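Local structure of capsular polysaccharide export system protein KpsC (Thermosulfurimonas dismutans, 6MGB) at residues A[24-27]-A[32-35]; A[56-61]-A[67-72]. The protein is a glycosyltransferase that adds beta-linked Kdo, probably from a CMP-activated donor, in building the glycolipid anchor of Gram-negative bacterial capsules. All blocks are in the same frame, centred on the assembly; numbering follows the deposited sequence. Where two conformers were deposited one is given.

Contact 1 of 2, residues A[24-27]-A[32-35]; sequences HLEV and SVVY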
ATOM      1  N   HIS A  24       8.056  12.943  13.156  1.00 42.14           N
ATOM      2  CA  HIS A  24       8.123  13.968  12.122  1.00 43.68           C
ATOM      3  C   HIS A  24       6.766  14.255  11.486  1.00 40.74           C
ATOM      4  O   HIS A  24       6.714  14.732  10.345  1.00 39.14           O
ATOM      5  CB  HIS A  24       9.126  13.556  11.040  1.00 48.19           C
ATOM      6  CG  HIS A  24      10.558  13.656  11.470  1.00 60.94           C
ATOM      7  ND1 HIS A  24      11.576  12.993  10.820  1.00 59.42           N
ATOM      8  CD2 HIS A  24      11.141  14.346  12.479  1.00 56.72           C
ATOM      9  CE1 HIS A  24      12.725  13.267  11.411  1.00 61.88           C
ATOM     10  NE2 HIS A  24      12.488  14.086  12.421  1.00 60.24           N
ATOM     11  N   LEU A  25       5.672  13.982  12.200  1.00 36.03           N
ATOM     12  CA  LEU A  25       4.338  14.149  11.632  1.00 34.68           C
ATOM     13  C   LEU A  25       4.157  15.538  11.033  1.00 35.62           C
ATOM     14  O   LEU A  25       3.705  15.682   9.892  1.00 32.37           O
ATOM     15  CB  LEU A  25       3.284  13.883  12.708  1.00 32.88           C
ATOM     16  CG  LEU A  25       1.830  14.156  12.316  1.00 35.92           C
ATOM     17  CD1 LEU A  25       1.360  13.166  11.262  1.00 34.06           C
ATOM     18  CD2 LEU A  25       0.937  14.109  13.544  1.00 43.55           C
ATOM     19  N   GLU A  26       4.502  16.579  11.793  1.00 35.84           N
ATOM     20  CA  GLU A  26       4.264  17.940  11.320  1.00 36.98           C
ATOM     21  C   GLU A  26       5.089  18.260  10.083  1.00 38.87           C
ATOM     22  O   GLU A  26       4.682  19.094   9.266  1.00 34.55           O
ATOM     23  CB  GLU A  26       4.566  18.946  12.429  1.00 51.24           C
ATOM     24  CG  GLU A  26       3.582  18.891  13.577  1.00 51.52           C
ATOM     25  CD  GLU A  26       3.732  20.070  14.519  1.00 58.71           C
ATOM     26  OE1 GLU A  26       4.736  20.796  14.394  1.00 63.52           O
ATOM     27  OE2 GLU A  26       2.834  20.291  15.359  1.00 54.66           O
ATOM     28  N   VAL A  27       6.252  17.624   9.929  1.00 35.51           N
ATOM     29  CA  VAL A  27       7.031  17.804   8.710  1.00 35.55           C
ATOM     30  C   VAL A  27       6.292  17.203   7.521  1.00 26.41           C
ATOM     31  O   VAL A  27       6.214  17.812   6.449  1.00 32.36           O
ATOM     32  CB  VAL A  27       8.436  17.194   8.879  1.00 39.55           C
ATOM     33  CG1 VAL A  27       9.230  17.299   7.582  1.00 43.55           C
ATOM     34  CG2 VAL A  27       9.183  17.884  10.014  1.00 37.22           C
ATOM     35  N   SER A  32       0.963  22.428  11.701  1.00 43.43           N
ATOM     36  CA  SER A  32       1.028  22.036  13.099  1.00 43.41           C
ATOM     37  C   SER A  32      -0.183  21.179  13.455  1.00 39.20           C
ATOM     38  O   SER A  32      -1.229  21.238  12.803  1.00 38.19           O
ATOM     39  CB  SER A  32       1.089  23.265  14.006  1.00 49.33           C
ATOM     40  OG  SER A  32       2.285  23.993  13.798  1.00 64.93           O
ATOM     41  N   VAL A  33      -0.027  20.369  14.500  1.00 37.65           N
ATOM     42  CA  VAL A  33      -1.080  19.481  14.974  0.62 43.89           C
ATOM     43  C   VAL A  33      -1.489  19.911  16.376  1.00 46.02           C
ATOM     44  O   VAL A  33      -0.669  20.404  17.157  1.00 45.47           O
ATOM     45  CB  VAL A  33      -0.623  18.004  14.959  0.62 42.58           C
ATOM     46  CG1 VAL A  33      -1.607  17.109  15.709  0.62 41.23           C
ATOM     47  CG2 VAL A  33      -0.464  17.519  13.525  0.62 46.09           C
ATOM     48  N   VAL A  34      -2.769  19.714  16.692  1.00 38.28           N
ATOM     49  CA  VAL A  34      -3.312  19.992  18.014  1.00 35.12           C
ATOM     50  C   VAL A  34      -4.184  18.815  18.429  1.00 48.45           C
ATOM     51  O   VAL A  34      -4.938  18.268  17.615  1.00 32.85           O
ATOM     52  CB  VAL A  34      -4.117  21.309  18.047  1.00 40.26           C
ATOM     53  CG1 VAL A  34      -3.200  22.492  17.771  1.00 49.61           C
ATOM     54  CG2 VAL A  34      -5.266  21.270  17.044  1.00 51.61           C
ATOM     55  N   TYR A  35      -4.077  18.424  19.696  1.00 40.12           N
ATOM     56  CA  TYR A  35      -4.739  17.229  20.198  1.00 42.85           C
ATOM     57  C   TYR A  35      -6.100  17.573  20.792  1.00 42.71           C
ATOM     58  O   TYR A  35      -6.205  18.448  21.658  1.00 41.51           O
ATOM     59  CB  TYR A  35      -3.859  16.543  21.243  1.00 48.85           C
ATOM     60  CG  TYR A  35      -4.511  15.374  21.941  1.00 53.31           C
ATOM     61  CD1 TYR A  35      -4.885  15.461  23.274  1.00 53.97           C
ATOM     62  CD2 TYR A  35      -4.752  14.182  21.270  1.00 48.79           C
ATOM     63  CE1 TYR A  35      -5.473  14.397  23.922  1.00 55.02           C
ATOM     64  CE2 TYR A  35      -5.346  13.111  21.908  1.00 56.22           C
ATOM     65  CZ  TYR A  35      -5.702  13.224  23.235  1.00 55.27           C
ATOM     66  OH  TYR A  35      -6.297  12.164  23.878  1.00 46.61           O
TER
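One face of the E26 carboxylate is turned to the start of the strand. S32 CA lies over this face, 3.6 Å from E26 CD, and V33 N lies on the same side of the plane, out beyond E26 OE2. There V33 N donates to E26 OE2 at 3.0 Å; the bond is fairly straight (162°) but comes in 42° out of the carboxylate plane. S32 CB, 3.7 Å from E26 OE2, adds to the cover beside that oxygen. The reach is made by a chain extended beyond CG (chi2 -168°), which carries the carboxylate from the first turn of helix 25-29 across to the strand.

Strands 11-13 and 33-35, parallel neighbours in the sheet, are joined through helices 17-21 and 25-29 as a beta-alpha-beta connection, consistent with the Rossmann-like halves of a GT-B fold. Strand 33-35 is outermost in its sheet, and S32 and V34 make its backbone bonds to V11 and V13. E26 thus takes up an N-H from the residue between them.

Deeper in, L25 CD2 meets V33 CG2 at 3.7 Å in the conformer given, the two side chains crossing at about a right angle. L25 also packs on I18 and L19 of helix 17-21.

Contact 2 of 2, residues A[56-61]-A[67-72]; sequences RKAMQK and LPYLAL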
ATOM      1  N   ARG A  56     -12.344   7.149  13.488  0.67 30.72           N
ATOM      2  CA  ARG A  56     -13.739   7.357  13.118  0.67 29.99           C
ATOM      3  C   ARG A  56     -14.347   8.536  13.868  0.67 31.94           C
ATOM      4  O   ARG A  56     -15.264   9.188  13.353  0.67 32.33           O
ATOM      5  CB  ARG A  56     -14.545   6.082  13.372  0.67 34.93           C
ATOM      6  CG  ARG A  56     -14.375   5.039  12.278  0.67 38.24           C
ATOM      7  CD  ARG A  56     -15.168   3.768  12.546  0.67 46.00           C
ATOM      8  NE  ARG A  56     -14.584   2.961  13.618  0.67 36.00           N
ATOM      9  CZ  ARG A  56     -15.226   2.546  14.710  0.67 43.82           C
ATOM     10  NH1 ARG A  56     -16.505   2.840  14.912  0.67 49.85           N
ATOM     11  NH2 ARG A  56     -14.579   1.818  15.609  0.67 47.61           N
ATOM     12  N   LYS A  57     -13.855   8.831  15.073  1.00 29.35           N
ATOM     13  CA  LYS A  57     -14.303  10.033  15.767  1.00 35.70           C
ATOM     14  C   LYS A  57     -13.816  11.279  15.040  1.00 30.35           C
ATOM     15  O   LYS A  57     -14.554  12.264  14.917  1.00 30.44           O
ATOM     16  CB  LYS A  57     -13.810  10.042  17.215  1.00 38.12           C
ATOM     17  CG  LYS A  57     -14.308  11.253  18.005  1.00 50.19           C
ATOM     18  CD  LYS A  57     -13.719  11.330  19.404  1.00 63.59           C
ATOM     19  CE  LYS A  57     -14.273  12.537  20.150  1.00 65.81           C
ATOM     20  NZ  LYS A  57     -13.566  12.796  21.436  1.00 70.44           N
ATOM     21  N   ALA A  58     -12.575  11.249  14.550  1.00 35.71           N
ATOM     22  CA  ALA A  58     -12.052  12.371  13.779  1.00 36.97           C
ATOM     23  C   ALA A  58     -12.864  12.588  12.508  1.00 32.89           C
ATOM     24  O   ALA A  58     -13.181  13.729  12.152  1.00 35.92           O
ATOM     25  CB  ALA A  58     -10.580  12.130  13.445  1.00 27.19           C
ATOM     26  N   MET A  59     -13.206  11.504  11.806  1.00 29.43           N
ATOM     27  CA  MET A  59     -14.065  11.625  10.631  1.00 32.65           C
ATOM     28  C   MET A  59     -15.386  12.289  10.991  1.00 37.90           C
ATOM     29  O   MET A  59     -15.882  13.148  10.253  1.00 27.92           O
ATOM     30  CB  MET A  59     -14.322  10.249  10.020  1.00 29.73           C
ATOM     31  CG  MET A  59     -13.080   9.519   9.553  1.00 26.93           C
ATOM     32  SD  MET A  59     -13.458   7.831   9.042  1.00 30.84           S
ATOM     33  CE  MET A  59     -11.809   7.147   8.888  1.00 33.04           C
ATOM     34  N   GLN A  60     -15.974  11.892  12.121  1.00 35.76           N
ATOM     35  CA  GLN A  60     -17.242  12.469  12.552  1.00 39.17           C
ATOM     36  C   GLN A  60     -17.107  13.961  12.825  1.00 39.46           C
ATOM     37  O   GLN A  60     -17.993  14.746  12.472  1.00 37.80           O
ATOM     38  CB  GLN A  60     -17.747  11.717  13.789  1.00 44.35           C
ATOM     39  CG  GLN A  60     -18.488  12.548  14.829  1.00 60.56           C
ATOM     40  CD  GLN A  60     -19.791  13.117  14.318  1.00 71.55           C
ATOM     41  OE1 GLN A  60     -20.147  12.943  13.152  1.00 77.43           O
ATOM     42  NE2 GLN A  60     -20.521  13.795  15.197  1.00 68.02           N
ATOM     43  N   LYS A  61     -16.002  14.372  13.454  1.00 41.78           N
ATOM     44  CA  LYS A  61     -15.797  15.792  13.723  1.00 43.50           C
ATOM     45  C   LYS A  61     -15.595  16.575  12.431  1.00 41.37           C
ATOM     46  O   LYS A  61     -16.135  17.677  12.281  1.00 38.95           O
ATOM     47  CB  LYS A  61     -14.610  15.983  14.667  1.00 45.24           C
ATOM     48  CG  LYS A  61     -14.839  15.441  16.078  1.00 49.43           C
ATOM     49  CD  LYS A  61     -16.096  16.016  16.719  1.00 52.19           C
ATOM     50  CE  LYS A  61     -16.288  15.521  18.139  1.00 64.80           C
ATOM     51  NZ  LYS A  61     -17.705  15.683  18.570  1.00 70.77           N
ATOM     52  N   LEU A  67     -15.009  20.444   8.061  1.00 35.76           N
ATOM     53  CA  LEU A  67     -13.584  20.576   7.820  1.00 37.00           C
ATOM     54  C   LEU A  67     -13.082  19.400   6.990  1.00 25.90           C
ATOM     55  O   LEU A  67     -13.650  18.305   7.051  1.00 27.48           O
ATOM     56  CB  LEU A  67     -12.788  20.627   9.130  1.00 30.65           C
ATOM     57  CG  LEU A  67     -12.846  21.921   9.942  1.00 34.63           C
ATOM     58  CD1 LEU A  67     -12.138  21.732  11.277  1.00 33.45           C
ATOM     59  CD2 LEU A  67     -12.227  23.077   9.171  1.00 39.95           C
ATOM     60  N   PRO A  68     -12.024  19.586   6.204  1.00 31.49           N
ATOM     61  CA  PRO A  68     -11.448  18.446   5.483  1.00 29.40           C
ATOM     62  C   PRO A  68     -10.945  17.391   6.454  1.00 31.94           C
ATOM     63  O   PRO A  68     -10.425  17.707   7.526  1.00 28.73           O
ATOM     64  CB  PRO A  68     -10.299  19.072   4.684  1.00 30.66           C
ATOM     65  CG  PRO A  68     -10.612  20.531   4.629  1.00 43.11           C
ATOM     66  CD  PRO A  68     -11.315  20.841   5.904  1.00 32.15           C
ATOM     67  N   TYR A  69     -11.113  16.126   6.078  1.00 29.08           N
ATOM     68  CA  TYR A  69     -10.562  15.008   6.833  1.00 27.48           C
ATOM     69  C   TYR A  69      -9.351  14.463   6.090  1.00 26.59           C
ATOM     70  O   TYR A  69      -9.466  14.042   4.933  1.00 27.23           O
ATOM     71  CB  TYR A  69     -11.589  13.896   7.045  1.00 29.27           C
ATOM     72  CG  TYR A  69     -10.977  12.682   7.706  1.00 28.29           C
ATOM     73  CD1 TYR A  69     -10.736  12.663   9.072  1.00 28.28           C
ATOM     74  CD2 TYR A  69     -10.618  11.566   6.961  1.00 27.00           C
ATOM     75  CE1 TYR A  69     -10.164  11.564   9.680  1.00 27.83           C
ATOM     76  CE2 TYR A  69     -10.044  10.462   7.561  1.00 31.68           C
ATOM     77  CZ  TYR A  69      -9.819  10.466   8.921  1.00 25.84           C
ATOM     78  OH  TYR A  69      -9.248   9.372   9.523  1.00 27.46           O
ATOM     79  N   LEU A  70      -8.201  14.461   6.758  1.00 25.56           N
ATOM     80  CA  LEU A  70      -6.961  13.944   6.192  1.00 25.97           C
ATOM     81  C   LEU A  70      -6.780  12.501   6.653  1.00 31.36           C
ATOM     82  O   LEU A  70      -6.543  12.247   7.839  1.00 28.50           O
ATOM     83  CB  LEU A  70      -5.770  14.803   6.613  1.00 23.97           C
ATOM     84  CG  LEU A  70      -5.902  16.313   6.411  1.00 28.32           C
ATOM     85  CD1 LEU A  70      -4.589  17.000   6.741  1.00 26.10           C
ATOM     86  CD2 LEU A  70      -6.327  16.640   4.994  1.00 33.75           C
ATOM     87  N   ALA A  71      -6.890  11.563   5.717  1.00 27.36           N
ATOM     88  CA  ALA A  71      -6.612  10.160   6.000  1.00 23.17           C
ATOM     89  C   ALA A  71      -5.107   9.927   5.941  1.00 22.28           C
ATOM     90  O   ALA A  71      -4.482  10.155   4.901  1.00 27.44           O
ATOM     91  CB  ALA A  71      -7.333   9.259   5.001  1.00 23.22           C
ATOM     92  N   LEU A  72      -4.525   9.477   7.050  1.00 22.13           N
ATOM     93  CA  LEU A  72      -3.090   9.251   7.154  1.00 20.02           C
ATOM     94  C   LEU A  72      -2.791   7.757   7.154  1.00 27.37           C
ATOM     95  O   LEU A  72      -3.484   6.976   7.811  1.00 27.14           O
ATOM     96  CB  LEU A  72      -2.524   9.886   8.427  1.00 26.13           C
ATOM     97  CG  LEU A  72      -2.939  11.333   8.704  1.00 35.56           C
ATOM     98  CD1 LEU A  72      -2.367  11.805  10.030  1.00 39.30           C
ATOM     99  CD2 LEU A  72      -2.500  12.256   7.576  1.00 33.62           C
TER
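M59 and Y69 join helix 53-65 to strand 69-74, and their main interaction is CH-pi. M59 CG stands over one face of the Y69 ring, 3.6 Å from its centroid and 18° off the ring normal. It is displaced toward the rim, so that the nearest ring atom is Y69 CZ, 3.5 Å from M59 CG. Farther along the side chain comes a Met-aromatic contact: M59 SD is 4.9 Å from the Y69 centroid, in an oblique position. Extended about both chi2 and chi3 (chi3 -169°), the thioether chain carries its terminal methyl to the phenol end, with M59 CE 3.5 Å from Y69 OH.

Apolar packing completes the contact. A58 CB approaches the ring at its edge, near its plane, 3.8 Å from Y69 CE1. The helix backbone itself comes close, M59 CA lying 3.8 Å from Y69 CD1. With chi1 at 174°, the ring of Y69 reaches out from the strand to the helix, where A55 and A62 also touch it; these small alanine side chains are consistent with the close approach of the helix to the ring.

This is the helix-on-strand packing of the beta-alpha-beta unit 45-49, 53-65, 69-74, and A58 also rests on V46 of its first strand. On the helix, K61 NZ forms a salt bridge with E64 OE2. No hydrogen bond links the two segments, so cohesion between them rests on dispersion and on the fit of methionine and alanine carbons to an aromatic ring.

In the fold
From the N terminus the chain runs through strand 11-13 and helix 17-21 into helix 25-29, and contact 1 closes the short loop that turns it into edge strand 33-35. It then passes beyond strand 11-13 to lay down strand 45-49; helix 53-65 follows, and contact 2 closes the turn into strand 69-74. The contacts are in series, neither nested nor crossed, with centres 15 Å apart. Both reach the same mixed sheet, whose order here is 33-35, 11-13, 45-49, 69-74. They meet where L25 CD1 packs loosely on L72 CD1 (4.2 Å), bringing helix 25-29 against strand 69-74. Both lie away from the CMP site.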